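Local coordinates for protein L-lysine 6-oxidase (PDB 3WEU) that catalyses the oxidative deamination of L-lysine at its epsilon-amino group with a cysteine tryptophylquinone cofactor, releasing antibacterial hydrogen peroxide, at residues 315-320 with 373-378; 377-382 with 574-579. All blocks are in the same frame, centred on the assembly; numbering follows the deposited sequence.

Interaction 1: residues 315-320 with 373-378; sequences VQSMSG and ILPLMP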
# COMPACT_ATOMS: atom_id res chain seq x y z
N VAL A 315 -17.38 -31.22 8.07
CA VAL A 315 -16.94 -32.38 7.34
C VAL A 315 -17.93 -33.52 7.54
O VAL A 315 -17.57 -34.67 7.83
CB VAL A 315 -15.54 -32.79 7.83
CG1 VAL A 315 -14.52 -31.80 7.29
CG2 VAL A 315 -15.54 -32.96 9.38
N GLN A 316 -19.20 -33.21 7.30
CA GLN A 316 -20.28 -34.16 7.51
C GLN A 316 -20.12 -35.40 6.61
O GLN A 316 -20.52 -36.48 6.98
CB GLN A 316 -21.61 -33.47 7.22
CG GLN A 316 -21.98 -32.40 8.20
CD GLN A 316 -21.31 -31.05 8.00
OE1 GLN A 316 -20.46 -30.83 7.11
NE2 GLN A 316 -21.60 -30.15 8.93
N SER A 317 -19.50 -35.24 5.46
CA SER A 317 -19.25 -36.40 4.61
C SER A 317 -18.43 -37.47 5.26
O SER A 317 -18.49 -38.61 4.82
CB SER A 317 -18.62 -35.97 3.29
OG SER A 317 -17.25 -35.71 3.36
N MET A 318 -17.71 -37.15 6.34
CA MET A 318 -16.95 -38.12 7.11
C MET A 318 -17.76 -38.87 8.14
O MET A 318 -17.28 -39.84 8.73
CB MET A 318 -15.73 -37.48 7.81
CG MET A 318 -14.77 -36.88 6.77
SD MET A 318 -13.04 -36.84 7.20
CE MET A 318 -12.92 -35.48 8.31
N SER A 319 -19.03 -38.48 8.26
CA SER A 319 -19.88 -39.07 9.31
C SER A 319 -20.08 -40.54 9.15
O SER A 319 -20.17 -41.27 10.14
CB SER A 319 -21.19 -38.29 9.46
OG SER A 319 -21.91 -38.51 8.30
N GLY A 320 -20.17 -41.03 7.93
CA GLY A 320 -20.32 -42.47 7.72
C GLY A 320 -19.16 -43.31 8.22
O GLY A 320 -19.30 -44.52 8.29
N ILE A 373 -21.74 -40.79 -5.24
CA ILE A 373 -20.83 -39.70 -4.94
C ILE A 373 -20.53 -39.52 -3.45
O ILE A 373 -21.41 -39.17 -2.65
CB ILE A 373 -21.39 -38.40 -5.46
CG1 ILE A 373 -21.63 -38.53 -6.94
CG2 ILE A 373 -20.42 -37.29 -5.24
CD1 ILE A 373 -22.45 -37.42 -7.56
N LEU A 374 -19.29 -39.71 -3.10
CA LEU A 374 -18.79 -39.48 -1.71
C LEU A 374 -17.38 -38.97 -1.79
O LEU A 374 -16.58 -39.54 -2.53
CB LEU A 374 -18.79 -40.80 -0.87
CG LEU A 374 -18.39 -40.68 0.59
CD1 LEU A 374 -19.47 -39.90 1.35
CD2 LEU A 374 -18.25 -42.10 1.16
N PRO A 375 -17.03 -37.93 -1.01
CA PRO A 375 -15.59 -37.50 -0.93
C PRO A 375 -14.77 -38.57 -0.26
O PRO A 375 -15.15 -39.09 0.81
CB PRO A 375 -15.63 -36.22 -0.05
CG PRO A 375 -17.07 -35.69 -0.24
CD PRO A 375 -17.94 -36.97 -0.35
N LEU A 376 -13.64 -38.88 -0.88
CA LEU A 376 -12.76 -39.87 -0.35
C LEU A 376 -12.02 -39.40 0.90
O LEU A 376 -12.03 -38.21 1.21
CB LEU A 376 -11.82 -40.34 -1.44
CG LEU A 376 -12.47 -40.94 -2.69
CD1 LEU A 376 -11.39 -41.26 -3.71
CD2 LEU A 376 -13.23 -42.22 -2.37
N MET A 377 -11.48 -40.38 1.66
CA MET A 377 -11.11 -40.18 3.03
C MET A 377 -9.60 -40.20 3.25
O MET A 377 -8.88 -40.96 2.59
CB MET A 377 -11.74 -41.27 3.91
CG MET A 377 -13.24 -41.04 4.06
SD MET A 377 -13.58 -39.69 5.19
CE MET A 377 -13.04 -40.40 6.71
N PRO A 378 -9.13 -39.44 4.24
CA PRO A 378 -9.89 -38.44 4.99
C PRO A 378 -10.14 -37.25 4.03
O PRO A 378 -9.32 -36.99 3.13
CB PRO A 378 -8.94 -38.06 6.12
CG PRO A 378 -7.63 -38.57 5.73
CD PRO A 378 -7.74 -39.52 4.63
O HOH W 1 -16.09 -38.05 3.10
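The 3-10 turn that begins at Gln-316, in the loop after helix 295-308, packs through Ser-317 and Met-318 on the extended segment 373-378, which ends in a cis peptide bond before Pro-378. Two methionines make the apolar half. Met-377 is folded back on itself, bent at both chi2 (-75°) and chi3 (-68°), and this curl presents its thioether end to the neighbouring turn. Its SD lies 3.4 Å from Met-318 CG, and the two sulfurs, Met-318 SD and Met-377 SD, are 3.5 Å apart, with the side chains crossing at a slant. Met-318 SD also reaches the backbone of Pro-378, 4.2 Å from its CA. Ile-306 of helix 295-308 touches both methionines, and Phe-321 packs on Met-377.

The other half is built round Ser-317. Its CB and OG lie along the ring of Pro-375, OG being 3.6 Å from Pro-375 CG, while Leu-374 brings CD1 to 3.8 Å from Ser-317 O. Water 1 joins the Ser-317 hydroxyl to the backbone of Pro-375: it is hydrogen-bonded to Ser-317 OG at 2.6 Å and donates to Pro-375 O at 2.7 Å. Within the turn, Gln-316 O takes two donors from Ser-319, its backbone N and its OG, which helps to fix the loop conformation.

The chemistry is therefore divided. The two thioethers fill the buried side by apolar packing across the segments, and the polar link between the segments runs through one water, which satisfies the carbonyl of a buried proline whose own nitrogen has no hydrogen to give.

Interaction 2: residues 377-382 with 574-579; sequences MPMNSG and PAYYSY. With EDO (1,2-ethanediol), chain J.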
# COMPACT_ATOMS: atom_id res chain seq x y z
N MET A 377 -11.48 -40.38 1.66
CA MET A 377 -11.11 -40.18 3.03
C MET A 377 -9.60 -40.20 3.25
O MET A 377 -8.88 -40.96 2.59
CB MET A 377 -11.74 -41.27 3.91
CG MET A 377 -13.24 -41.04 4.06
SD MET A 377 -13.58 -39.69 5.19
CE MET A 377 -13.04 -40.40 6.71
N PRO A 378 -9.13 -39.44 4.24
CA PRO A 378 -9.89 -38.44 4.99
C PRO A 378 -10.14 -37.25 4.03
O PRO A 378 -9.32 -36.99 3.13
CB PRO A 378 -8.94 -38.06 6.12
CG PRO A 378 -7.63 -38.57 5.73
CD PRO A 378 -7.74 -39.52 4.63
N MET A 379 -11.25 -36.57 4.21
CA MET A 379 -11.58 -35.42 3.36
C MET A 379 -10.98 -34.11 3.89
O MET A 379 -11.49 -33.51 4.87
CB MET A 379 -13.06 -35.30 3.18
CG MET A 379 -13.47 -34.19 2.19
SD MET A 379 -12.69 -34.35 0.56
CE MET A 379 -11.94 -32.69 0.51
N ASN A 380 -9.92 -33.67 3.21
CA ASN A 380 -9.03 -32.59 3.65
C ASN A 380 -8.06 -32.36 2.50
O ASN A 380 -7.88 -33.22 1.59
CB ASN A 380 -8.27 -33.01 4.90
CG ASN A 380 -7.71 -31.84 5.71
OD1 ASN A 380 -8.38 -31.33 6.62
ND2 ASN A 380 -6.41 -31.49 5.46
N SER A 381 -7.48 -31.16 2.50
CA SER A 381 -6.37 -30.90 1.58
C SER A 381 -5.21 -31.83 1.81
O SER A 381 -4.97 -32.30 2.95
CB SER A 381 -5.86 -29.51 1.78
OG SER A 381 -4.89 -29.22 0.82
N GLY A 382 -4.51 -32.11 0.71
CA GLY A 382 -3.23 -32.73 0.77
C GLY A 382 -2.10 -31.72 0.87
O GLY A 382 -2.34 -30.56 1.17
N PRO A 574 -13.98 -27.04 -11.87
CA PRO A 574 -14.76 -27.08 -10.65
C PRO A 574 -13.89 -27.41 -9.45
O PRO A 574 -12.87 -28.12 -9.57
CB PRO A 574 -15.79 -28.20 -10.93
CG PRO A 574 -14.97 -29.15 -11.77
CD PRO A 574 -14.19 -28.23 -12.71
N ALA A 575 -14.25 -26.83 -8.29
CA ALA A 575 -13.39 -26.97 -7.15
C ALA A 575 -14.17 -27.34 -5.92
O ALA A 575 -15.41 -27.15 -5.88
CB ALA A 575 -12.63 -25.71 -6.89
N TYR A 576 -13.44 -27.86 -4.93
CA TYR A 576 -14.05 -28.37 -3.67
C TYR A 576 -13.46 -27.68 -2.46
O TYR A 576 -12.27 -27.48 -2.34
CB TYR A 576 -13.86 -29.90 -3.57
CG TYR A 576 -14.80 -30.55 -2.58
CD1 TYR A 576 -16.11 -30.90 -2.95
CD2 TYR A 576 -14.41 -30.78 -1.28
CE1 TYR A 576 -16.95 -31.50 -2.07
CE2 TYR A 576 -15.28 -31.37 -0.37
CZ TYR A 576 -16.55 -31.71 -0.78
OH TYR A 576 -17.40 -32.29 0.09
N TYR A 577 -14.36 -27.29 -1.56
CA TYR A 577 -14.00 -26.63 -0.30
C TYR A 577 -13.40 -27.59 0.68
O TYR A 577 -14.10 -28.56 1.14
CB TYR A 577 -15.31 -26.06 0.27
CG TYR A 577 -15.21 -25.13 1.44
CD1 TYR A 577 -15.07 -23.75 1.26
CD2 TYR A 577 -15.35 -25.61 2.74
CE1 TYR A 577 -15.01 -22.90 2.33
CE2 TYR A 577 -15.33 -24.73 3.81
CZ TYR A 577 -15.16 -23.39 3.58
OH TYR A 577 -15.19 -22.52 4.63
N SER A 578 -12.12 -27.43 0.92
CA SER A 578 -11.32 -28.47 1.60
C SER A 578 -10.64 -27.85 2.77
O SER A 578 -10.10 -26.76 2.62
CB SER A 578 -10.29 -29.07 0.65
OG SER A 578 -10.99 -29.52 -0.54
N TYR A 579 -10.61 -28.53 3.91
CA TYR A 579 -9.95 -27.97 5.08
C TYR A 579 -8.46 -28.16 5.07
O TYR A 579 -7.93 -29.01 4.36
CB TYR A 579 -10.59 -28.52 6.37
CG TYR A 579 -11.93 -27.94 6.60
CD1 TYR A 579 -12.10 -26.71 7.25
CD2 TYR A 579 -13.06 -28.54 6.12
CE1 TYR A 579 -13.33 -26.16 7.46
CE2 TYR A 579 -14.30 -27.97 6.29
CZ TYR A 579 -14.42 -26.77 6.96
OH TYR A 579 -15.69 -26.27 7.08
C1 EDO J . -15.72 -17.90 5.48
O1 EDO J . -15.18 -18.09 6.79
C2 EDO J . -16.10 -19.30 4.99
O2 EDO J . -14.94 -19.99 4.47
O HOH W 2 -12.18 -30.89 3.84
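Met-379, Asn-380 and Ser-381 meet the end of strand 575-579 in a buried, nearly perpendicular backbone contact, the touching parts running 84° apart, just ahead of the cofactor residue Trp-581. Ser-381 N donates to Tyr-579 O at 2.9 Å, a fairly straight bond (165°). The other backbone link is a water: water 2 donates to Met-379 O at 2.9 Å and accepts from Tyr-579 N at 2.8 Å. Both polar backbone atoms of Tyr-579 are thus engaged with 379-381, one directly and one through solvent.

Asn-380 turns its amide with chi2 at 90°, and Tyr-579 O lies over the amide plane, 3.1 Å from Asn-380 CG, where the ND2 hydrogens do not point at it. Asn-380 ND2 instead donates in its own plane to a lone pair of Ser-381 O at 3.0 Å, and it also bonds Trp-580 O.

On the side nearer Tyr-576, the methyl end of Met-379 bends into the angle between two strand residues. Its CE is 3.6 Å from Tyr-576 CD2 and also touches Ser-578 OG; Met-379 SD stands 4.9 Å from the Tyr-576 ring centroid in an oblique Met-aromatic contact. Phe-402 packs on both Met-379 and Ser-578. Tyr-577 points away, its OH hydrogen-bonded to an ethanediol probably left from crystallisation.

With Asn-380 bonded to Trp-580 O and Ser-381 to Tyr-579 O, the two carbonyls directly before Trp-581 are each held by an N-H donor, which probably helps to position the backbone leading into the quinone.

In the fold
Along the chain the order is 315-320, 373-378, 377-382 and 574-579, and the second and third segments overlap at Met-377 and Pro-378, so interaction 2 starts where interaction 1 ends. Their centres are about 10 Å apart on one side of the chain's centre. They also touch directly: Pro-375 CG is 3.4 Å from Tyr-576 OH, and Val-315 CG1 is 3.8 Å from Tyr-579 CD2. One continuous run, 373-382, therefore spans from the loop after helix 295-308 to strand 575-579. That strand pairs antiparallel with 518-522, a pairing that fits the cross-link between Cys-516 and Trp-581 near its end.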